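Imelysin (Bacteroides ovatus ATCC 8483, PDB 3OYV) is an imelysin-like outer-membrane protein that probably takes part in bacterial iron uptake. Local coordinates at residues I94-K102 and I186-M195; I129-Y137 and D161-Q169. All coordinates share one frame; numbering follows the deposited sequence. Where two conformers were deposited one is given.

Contact 1 (I94-K102 and I186-M195); sequences IGDPYNLYK and IPSNETVAAM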
loop_
_atom_site.group_PDB
_atom_site.type_symbol
_atom_site.label_atom_id
_atom_site.label_comp_id
_atom_site.label_asym_id
_atom_site.label_seq_id
_atom_site.Cartn_x
_atom_site.Cartn_y
_atom_site.Cartn_z
ATOM N N ILE A 94 11.549 -6.755 -2.285
ATOM C CA ILE A 94 12.763 -6.796 -3.101
ATOM C C ILE A 94 13.537 -8.105 -2.852
ATOM O O ILE A 94 13.950 -8.810 -3.795
ATOM C CB ILE A 94 13.663 -5.551 -2.847
ATOM C CG1 ILE A 94 12.852 -4.284 -3.141
ATOM C CG2 ILE A 94 14.979 -5.643 -3.705
ATOM C CD1 ILE A 94 13.602 -3.008 -2.787
ATOM N N GLY A 95 13.692 -8.456 -1.591
ATOM C CA GLY A 95 14.526 -9.569 -1.180
ATOM C C GLY A 95 14.072 -10.945 -1.607
ATOM O O GLY A 95 14.902 -11.805 -1.943
ATOM N N ASP A 96 12.776 -11.206 -1.571
ATOM C CA ASP A 96 12.303 -12.538 -1.970
ATOM C C ASP A 96 12.600 -12.826 -3.442
ATOM O O ASP A 96 13.196 -13.863 -3.761
ATOM C CB ASP A 96 10.840 -12.771 -1.603
ATOM C CG ASP A 96 10.630 -12.942 -0.121
ATOM O OD1 ASP A 96 11.608 -13.210 0.610
ATOM O OD2 ASP A 96 9.451 -12.843 0.309
ATOM N N PRO A 97 12.195 -11.930 -4.354
ATOM C CA PRO A 97 12.598 -12.179 -5.744
ATOM C C PRO A 97 14.121 -12.274 -5.927
ATOM O O PRO A 97 14.611 -13.123 -6.683
ATOM C CB PRO A 97 11.953 -11.014 -6.512
ATOM C CG PRO A 97 10.837 -10.588 -5.654
ATOM C CD PRO A 97 11.261 -10.790 -4.251
ATOM N N TYR A 98 14.867 -11.401 -5.267
ATOM C CA TYR A 98 16.322 -11.437 -5.385
ATOM C C TYR A 98 16.900 -12.780 -4.940
ATOM O O TYR A 98 17.690 -13.387 -5.670
ATOM C CB TYR A 98 16.938 -10.271 -4.557
ATOM C CG TYR A 98 18.442 -10.278 -4.631
ATOM C CD1 TYR A 98 19.108 -9.715 -5.729
ATOM C CD2 TYR A 98 19.224 -10.890 -3.623
ATOM C CE1 TYR A 98 20.499 -9.776 -5.850
ATOM C CE2 TYR A 98 20.612 -10.948 -3.742
ATOM C CZ TYR A 98 21.237 -10.385 -4.836
ATOM O OH TYR A 98 22.610 -10.430 -4.956
ATOM N N ASN A 99 16.491 -13.272 -3.783
ATOM C CA ASN A 99 17.071 -14.532 -3.293
ATOM C C ASN A 99 16.640 -15.720 -4.160
ATOM O O ASN A 99 17.451 -16.603 -4.453
ATOM C CB ASN A 99 16.713 -14.754 -1.840
ATOM C CG ASN A 99 17.430 -13.798 -0.938
ATOM O OD1 ASN A 99 18.545 -13.374 -1.229
ATOM N ND2 ASN A 99 16.782 -13.431 0.151
ATOM N N LEU A 100 15.378 -15.748 -4.597
ATOM C CA LEU A 100 14.969 -16.777 -5.570
ATOM C C LEU A 100 15.867 -16.746 -6.822
ATOM O O LEU A 100 16.337 -17.794 -7.301
ATOM C CB LEU A 100 13.511 -16.558 -6.003
ATOM C CG LEU A 100 12.425 -16.952 -5.033
ATOM C CD1 LEU A 100 11.054 -16.353 -5.413
ATOM C CD2 LEU A 100 12.357 -18.492 -4.865
ATOM N N TYR A 101 16.126 -15.564 -7.355
ATOM C CA TYR A 101 16.852 -15.415 -8.589
ATOM C C TYR A 101 18.277 -15.928 -8.381
ATOM O O TYR A 101 18.801 -16.703 -9.207
ATOM C CB TYR A 101 16.857 -13.949 -9.038
ATOM C CG TYR A 101 17.298 -13.787 -10.453
ATOM C CD1 TYR A 101 18.645 -13.940 -10.839
ATOM C CD2 TYR A 101 16.358 -13.540 -11.463
ATOM C CE1 TYR A 101 19.014 -13.814 -12.150
ATOM C CE2 TYR A 101 16.738 -13.431 -12.765
ATOM C CZ TYR A 101 18.044 -13.561 -13.118
ATOM O OH TYR A 101 18.425 -13.440 -14.453
ATOM N N LYS A 102 18.923 -15.490 -7.300
ATOM C CA LYS A 102 20.324 -15.874 -7.074
ATOM C C LYS A 102 20.483 -17.376 -6.843
ATOM O O LYS A 102 21.576 -17.907 -7.109
ATOM C CB LYS A 102 20.910 -15.094 -5.917
ATOM C CG LYS A 102 20.974 -13.582 -6.117
ATOM C CD LYS A 102 21.683 -13.137 -7.373
ATOM C CE LYS A 102 23.145 -13.488 -7.394
ATOM N NZ LYS A 102 23.807 -12.828 -8.571
ATOM N N ILE A 186 16.385 -7.962 -11.539
ATOM C CA ILE A 186 16.411 -8.470 -10.197
ATOM C C ILE A 186 17.853 -8.665 -9.669
ATOM O O ILE A 186 18.137 -8.161 -8.603
ATOM C CB ILE A 186 15.574 -9.737 -10.049
ATOM C CG1 ILE A 186 14.080 -9.438 -10.275
ATOM C CG2 ILE A 186 15.824 -10.413 -8.717
ATOM C CD1 ILE A 186 13.193 -10.678 -10.376
ATOM N N PRO A 187 18.792 -9.262 -10.441
ATOM C CA PRO A 187 20.115 -9.507 -9.842
ATOM C C PRO A 187 21.024 -8.286 -9.832
ATOM O O PRO A 187 22.174 -8.411 -9.454
ATOM C CB PRO A 187 20.665 -10.645 -10.699
ATOM C CG PRO A 187 20.004 -10.438 -12.045
ATOM C CD PRO A 187 18.593 -10.022 -11.679
ATOM N N SER A 188 20.550 -7.125 -10.256
ATOM C CA SER A 188 21.411 -5.959 -10.443
ATOM C C SER A 188 22.069 -5.503 -9.145
ATOM O O SER A 188 21.570 -5.760 -8.052
ATOM C CB SER A 188 20.622 -4.809 -11.040
ATOM O OG SER A 188 19.741 -4.237 -10.077
ATOM N N ASN A 189 23.227 -4.861 -9.289
ATOM C CA ASN A 189 23.876 -4.226 -8.151
ATOM C C ASN A 189 22.945 -3.228 -7.470
ATOM O O ASN A 189 22.978 -3.062 -6.270
ATOM C CB ASN A 189 25.152 -3.514 -8.591
ATOM C CG ASN A 189 26.241 -4.478 -9.052
ATOM O OD1 ASN A 189 26.289 -5.622 -8.618
ATOM N ND2 ASN A 189 27.121 -3.996 -9.912
ATOM N N GLU A 190 22.132 -2.565 -8.263
ATOM C CA GLU A 190 21.168 -1.601 -7.704
ATOM C C GLU A 190 20.105 -2.260 -6.813
ATOM O O GLU A 190 19.730 -1.726 -5.762
ATOM C CB GLU A 190 20.558 -0.767 -8.815
ATOM C CG GLU A 190 21.568 0.096 -9.577
ATOM C CD GLU A 190 22.172 -0.573 -10.821
ATOM O OE1 GLU A 190 22.114 -1.804 -10.946
ATOM O OE2 GLU A 190 22.702 0.158 -11.674
ATOM N N THR A 191 19.665 -3.460 -7.162
ATOM C CA THR A 191 18.788 -4.234 -6.278
ATOM C C THR A 191 19.393 -4.465 -4.887
ATOM O O THR A 191 18.731 -4.237 -3.853
ATOM C CB THR A 191 18.420 -5.579 -6.912
ATOM O OG1 THR A 191 17.756 -5.315 -8.147
ATOM C CG2 THR A 191 17.510 -6.389 -5.973
ATOM N N VAL A 192 20.723 -4.643 -5.063
ATOM C CA VAL A 192 21.640 -4.753 -3.983
ATOM C C VAL A 192 21.739 -3.428 -3.263
ATOM O O VAL A 192 21.508 -3.403 -2.079
ATOM C CB VAL A 192 23.007 -5.346 -4.342
ATOM C CG1 VAL A 192 23.854 -5.402 -3.077
ATOM C CG2 VAL A 192 22.807 -6.729 -4.935
ATOM N N ALA A 193 22.024 -2.333 -3.959
ATOM C CA ALA A 193 22.078 -1.038 -3.305
ATOM C C ALA A 193 20.719 -0.663 -2.675
ATOM O O ALA A 193 20.686 -0.071 -1.597
ATOM C CB ALA A 193 22.549 0.019 -4.260
ATOM N N ALA A 194 19.601 -1.001 -3.325
ATOM C CA ALA A 194 18.282 -0.684 -2.768
ATOM C C ALA A 194 18.005 -1.501 -1.508
ATOM O O ALA A 194 17.524 -0.959 -0.514
ATOM C CB ALA A 194 17.177 -0.897 -3.789
HETATM N N MSE A 195 18.370 -2.778 -1.508
HETATM C CA MSE A 195 18.223 -3.615 -0.316
HETATM C C MSE A 195 19.074 -3.076 0.839
HETATM O O MSE A 195 18.620 -2.984 1.983
HETATM C CB MSE A 195 18.608 -5.063 -0.632
HETATM C CG MSE A 195 17.585 -5.776 -1.546
HETATM SE SE MSE A 195 17.997 -7.654 -1.921
HETATM C CE MSE A 195 19.599 -7.355 -2.887
HETATM O O HOH W 1 23.565 -9.831 -7.706
#

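Contact 2 (I129-Y137 and D161-Q169); sequences IYSIRNAYY and DTKIKNAIQ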
loop_
_atom_site.group_PDB
_atom_site.type_symbol
_atom_site.label_atom_id
_atom_site.label_comp_id
_atom_site.label_asym_id
_atom_site.label_seq_id
_atom_site.Cartn_x
_atom_site.Cartn_y
_atom_site.Cartn_z
ATOM N N ILE A 129 8.244 3.873 1.057
ATOM C CA ILE A 129 9.260 4.611 1.822
ATOM C C ILE A 129 8.780 6.052 2.093
ATOM O O ILE A 129 8.996 6.589 3.180
ATOM C CB ILE A 129 10.638 4.577 1.138
ATOM C CG1 ILE A 129 11.136 3.129 0.952
ATOM C CG2 ILE A 129 11.631 5.416 1.935
ATOM C CD1 ILE A 129 11.179 2.290 2.185
ATOM N N TYR A 130 8.108 6.669 1.118
ATOM C CA TYR A 130 7.531 7.983 1.366
ATOM C C TYR A 130 6.468 7.970 2.443
ATOM O O TYR A 130 6.274 8.982 3.091
ATOM C CB TYR A 130 6.997 8.606 0.078
ATOM C CG TYR A 130 8.083 9.020 -0.881
ATOM C CD1 TYR A 130 9.276 9.555 -0.408
ATOM C CD2 TYR A 130 7.920 8.892 -2.254
ATOM C CE1 TYR A 130 10.281 9.945 -1.272
ATOM C CE2 TYR A 130 8.930 9.291 -3.136
ATOM C CZ TYR A 130 10.092 9.810 -2.621
ATOM O OH TYR A 130 11.094 10.203 -3.483
ATOM N N SER A 131 5.823 6.830 2.669
ATOM C CA SER A 131 4.931 6.694 3.822
ATOM C C SER A 131 5.676 6.931 5.142
ATOM O O SER A 131 5.187 7.640 6.046
ATOM C CB SER A 131 4.239 5.335 3.824
ATOM O OG SER A 131 3.203 5.283 4.803
ATOM N N ILE A 132 6.885 6.385 5.223
ATOM C CA ILE A 132 7.732 6.614 6.393
ATOM C C ILE A 132 8.109 8.110 6.500
ATOM O O ILE A 132 8.033 8.706 7.591
ATOM C CB ILE A 132 9.036 5.775 6.327
ATOM C CG1 ILE A 132 8.705 4.289 6.288
ATOM C CG2 ILE A 132 9.962 6.133 7.493
ATOM C CD1 ILE A 132 9.959 3.409 6.030
ATOM N N ARG A 133 8.515 8.702 5.384
ATOM C CA ARG A 133 8.785 10.127 5.360
ATOM C C ARG A 133 7.607 10.919 5.909
ATOM O O ARG A 133 7.777 11.776 6.772
ATOM C CB ARG A 133 9.098 10.577 3.949
ATOM C CG ARG A 133 9.483 12.048 3.880
ATOM C CD ARG A 133 9.244 12.602 2.506
ATOM N NE ARG A 133 7.842 12.504 2.099
ATOM C CZ ARG A 133 7.396 12.853 0.911
ATOM N NH1 ARG A 133 8.248 13.340 -0.004
ATOM N NH2 ARG A 133 6.108 12.721 0.610
ATOM N N ASN A 134 6.414 10.644 5.393
ATOM C CA ASN A 134 5.227 11.364 5.847
ATOM C C ASN A 134 5.000 11.218 7.334
ATOM O O ASN A 134 4.703 12.196 8.026
ATOM C CB ASN A 134 4.002 10.914 5.070
ATOM C CG ASN A 134 4.048 11.303 3.601
ATOM O OD1 ASN A 134 4.960 12.025 3.148
ATOM N ND2 ASN A 134 3.070 10.833 2.835
ATOM N N ALA A 135 5.148 10.008 7.853
ATOM C CA ALA A 135 4.966 9.757 9.280
ATOM C C ALA A 135 5.961 10.570 10.097
ATOM O O ALA A 135 5.589 11.145 11.115
ATOM C CB ALA A 135 5.116 8.250 9.626
ATOM N N TYR A 136 7.216 10.584 9.670
ATOM C CA TYR A 136 8.292 11.246 10.411
ATOM C C TYR A 136 8.188 12.783 10.345
ATOM O O TYR A 136 8.519 13.480 11.314
ATOM C CB TYR A 136 9.650 10.727 9.909
ATOM C CG TYR A 136 10.823 11.188 10.757
ATOM C CD1 TYR A 136 10.929 10.793 12.084
ATOM C CD2 TYR A 136 11.833 11.975 10.204
ATOM C CE1 TYR A 136 12.013 11.203 12.878
ATOM C CE2 TYR A 136 12.906 12.395 10.990
ATOM C CZ TYR A 136 12.989 12.016 12.306
ATOM O OH TYR A 136 14.020 12.455 13.122
ATOM N N TYR A 137 7.718 13.271 9.203
ATOM C CA TYR A 137 7.625 14.722 8.925
ATOM C C TYR A 137 6.292 15.345 9.358
ATOM O O TYR A 137 6.159 16.572 9.405
ATOM C CB TYR A 137 7.808 14.986 7.441
ATOM C CG TYR A 137 9.220 14.886 6.863
ATOM C CD1 TYR A 137 10.262 14.304 7.557
ATOM C CD2 TYR A 137 9.499 15.379 5.583
ATOM C CE1 TYR A 137 11.561 14.245 6.980
ATOM C CE2 TYR A 137 10.772 15.338 5.034
ATOM C CZ TYR A 137 11.802 14.747 5.720
ATOM O OH TYR A 137 13.081 14.677 5.164
ATOM N N ASP A 161 18.418 13.167 14.020
ATOM C CA ASP A 161 17.398 13.573 13.062
ATOM C C ASP A 161 17.942 13.570 11.652
ATOM O O ASP A 161 17.326 13.011 10.761
ATOM C CB ASP A 161 16.840 14.950 13.433
ATOM C CG ASP A 161 15.859 15.498 12.414
ATOM O OD1 ASP A 161 14.876 14.780 12.034
ATOM O OD2 ASP A 161 16.070 16.640 11.933
ATOM N N THR A 162 19.135 14.144 11.455
ATOM C CA THR A 162 19.737 14.213 10.148
ATOM C C THR A 162 20.020 12.815 9.603
ATOM O O THR A 162 19.776 12.582 8.422
ATOM C CB THR A 162 21.009 15.051 10.212
ATOM O OG1 THR A 162 20.620 16.407 10.493
ATOM C CG2 THR A 162 21.827 14.949 8.887
ATOM N N LYS A 163 20.481 11.920 10.479
ATOM C CA LYS A 163 20.746 10.548 10.034
ATOM C C LYS A 163 19.440 9.852 9.619
ATOM O O LYS A 163 19.421 9.119 8.628
ATOM C CB LYS A 163 21.449 9.765 11.111
ATOM C CG LYS A 163 22.934 10.158 11.250
ATOM C CD LYS A 163 23.642 9.237 12.233
ATOM C CE LYS A 163 24.912 9.867 12.826
ATOM N NZ LYS A 163 24.682 10.526 14.144
ATOM N N ILE A 164 18.337 10.088 10.336
ATOM C CA ILE A 164 17.065 9.448 9.962
ATOM C C ILE A 164 16.591 10.004 8.627
ATOM O O ILE A 164 16.212 9.252 7.718
ATOM C CB ILE A 164 16.024 9.636 11.085
ATOM C CG1 ILE A 164 16.444 8.899 12.351
ATOM C CG2 ILE A 164 14.569 9.200 10.620
ATOM C CD1 ILE A 164 15.734 9.400 13.607
ATOM N N LYS A 165 16.585 11.317 8.474
ATOM C CA LYS A 165 16.154 11.927 7.232
ATOM C C LYS A 165 16.977 11.448 6.045
ATOM O O LYS A 165 16.447 11.157 4.968
ATOM C CB LYS A 165 16.179 13.457 7.333
ATOM C CG LYS A 165 15.171 14.034 8.317
ATOM C CD LYS A 165 14.941 15.571 8.122
ATOM C CE LYS A 165 16.164 16.367 8.519
ATOM N NZ LYS A 165 15.955 17.843 8.374
ATOM N N ASN A 166 18.284 11.387 6.250
ATOM C CA ASN A 166 19.189 10.859 5.220
ATOM C C ASN A 166 18.899 9.399 4.852
ATOM O O ASN A 166 18.977 9.021 3.678
ATOM C CB ASN A 166 20.663 10.993 5.670
ATOM C CG ASN A 166 21.137 12.436 5.679
ATOM O OD1 ASN A 166 20.486 13.311 5.099
ATOM N ND2 ASN A 166 22.336 12.672 6.234
ATOM N N ALA A 167 18.614 8.597 5.861
ATOM C CA ALA A 167 18.313 7.166 5.635
ATOM C C ALA A 167 17.007 6.961 4.880
ATOM O O ALA A 167 16.916 6.058 4.021
ATOM C CB ALA A 167 18.304 6.401 6.902
ATOM N N ILE A 168 16.000 7.777 5.167
ATOM C CA ILE A 168 14.755 7.715 4.411
ATOM C C ILE A 168 15.004 8.064 2.954
ATOM O O ILE A 168 14.613 7.343 2.019
ATOM C CB ILE A 168 13.700 8.668 5.020
ATOM C CG1 ILE A 168 13.319 8.181 6.399
ATOM C CG2 ILE A 168 12.477 8.771 4.098
ATOM C CD1 ILE A 168 12.491 9.209 7.212
ATOM N N GLN A 169 15.709 9.150 2.728
ATOM C CA GLN A 169 16.027 9.556 1.395
ATOM C C GLN A 169 16.919 8.531 0.654
ATOM O O GLN A 169 16.702 8.254 -0.538
ATOM C CB GLN A 169 16.754 10.897 1.413
ATOM C CG GLN A 169 17.067 11.446 0.031
ATOM C CD GLN A 169 15.892 11.339 -0.924
ATOM O OE1 GLN A 169 16.034 10.820 -2.040
ATOM N NE2 GLN A 169 14.719 11.818 -0.491
HETATM O O HOH W 2 13.884 12.191 4.228
#

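Contact 1 (I94-K102 and I186-M195)
The ring of Tyr-98 is sandwiched: the terminal methyl of Met-195, a selenomethionine, sits over the centre of one face in the conformer given, while CG of Lys-102, one turn on in the same helix, covers the rim of the opposite face. Met-195 CE is 3.5 Å from the ring centroid and 9° off the normal, a CH-pi contact; the selenium lies obliquely, completing a Met-aromatic pair. At the edge, in the ring plane, Ile-186 O comes 3.4 Å from Tyr-98 CD1. Tyr-101 is covered on one face by Pro-187, whose CD stands 3.8 Å from the ring centroid. Both tyrosines have CG anti to the backbone N (chi1 179° for Tyr-98), a setting that carries the Tyr-98 ring across to the start of helix 189-214. This is the crossing of two helix ends in the mainly helical imelysin fold: the last turns of helix 71-102 meet the first turns of helix 189-214 and the two residues before its N-cap, Ser-188, and the axes of the short segments here run 140° apart. Toward Ile-94, its CG2 lies 3.5 Å from Thr-191 CG2, a close carbon contact, and also meets Met-195 CG. A phenylalanine in place of Tyr-98 would probably leave the bridging water without its hydroxyl partner, so that Lys-102 NZ and Pro-187 O alone would hold it among the atoms of this contact. That water lies 3.0 Å from Tyr-98 OH, accepts from Lys-102 NZ and donates to Pro-187 O at 2.6 Å, bridging the two segments where no direct hydrogen bond does.

Contact 2 (I129-Y137 and D161-Q169)
Knobs-into-holes packing joins helix 121-137 to helix 158-177 in the imelysin fold; the axes of segments 129-137 and 161-169 come within 9.9 Å, their directions 156° apart. Each helix supplies a knob. Ile-168 fits among Ile-129, Ile-132, Arg-133 and Tyr-136: its CG2 branch rests 3.8 Å from Arg-133 CB, and its CD1 reaches Ile-132 CG2 at 4.0 Å. Tyr-136 fits in turn among Asp-161, Ile-164, Lys-165 and Ile-168. Its CG is anti to the backbone N (chi1 -171°), which swings the ring out along the partner helix until the hydroxyl meets the carboxylate of Asp-161. Ile-164 CG2 presses on one face of this ring, 3.7 Å from the centroid, and Lys-165 CG borders its edge. Next door, the bent chain of Lys-165 runs about at right angles to Tyr-137, with CD 3.6 Å from Tyr-137 OH. That hydroxyl shares a water with Lys-165 O, a second polar link between the helices, while Arg-133 CG lies over the rim of one face of the Tyr-137 ring. Helix 189-214 and helix 71-102 both reach Ile-132, closing the apolar side. The direct polar link is Tyr-136 OH to Asp-161 OD1, 2.7 Å long and made to the oxygen's anti lone pair, with ring and carboxylate planes 36° apart. Ser-150 OG also bonds OD1, and Lys-165 NZ makes a long salt bridge to OD2. OD1 thus takes two hydrogen bonds and OD2 has a lysine at long range, which may favour the charged form, and the phenol is fixed at its hydroxyl as well as its face.

Overall arrangement
Contacts 1 and 2 illustrate how nested helix pairs build up a single bundle. Contact 2 lies within the loop of chain that contact 1 closes: helix 71-102 comes first, then 121-137 and 158-177, and finally 189-214. The two centres are 23 Å apart and the nearest atoms about 8 Å, without touching. Neighbouring helices nonetheless bind them together. Ile-94 and Ala-194 of contact 1 rest on helix 158-177, which carries half of contact 2, while Ile-132 of contact 2 packs on both helices of contact 1. Contact 1, partly buried, joins the outer pair of this chain order; contact 2, buried, joins the inner pair near the end of one helix and the start of the next.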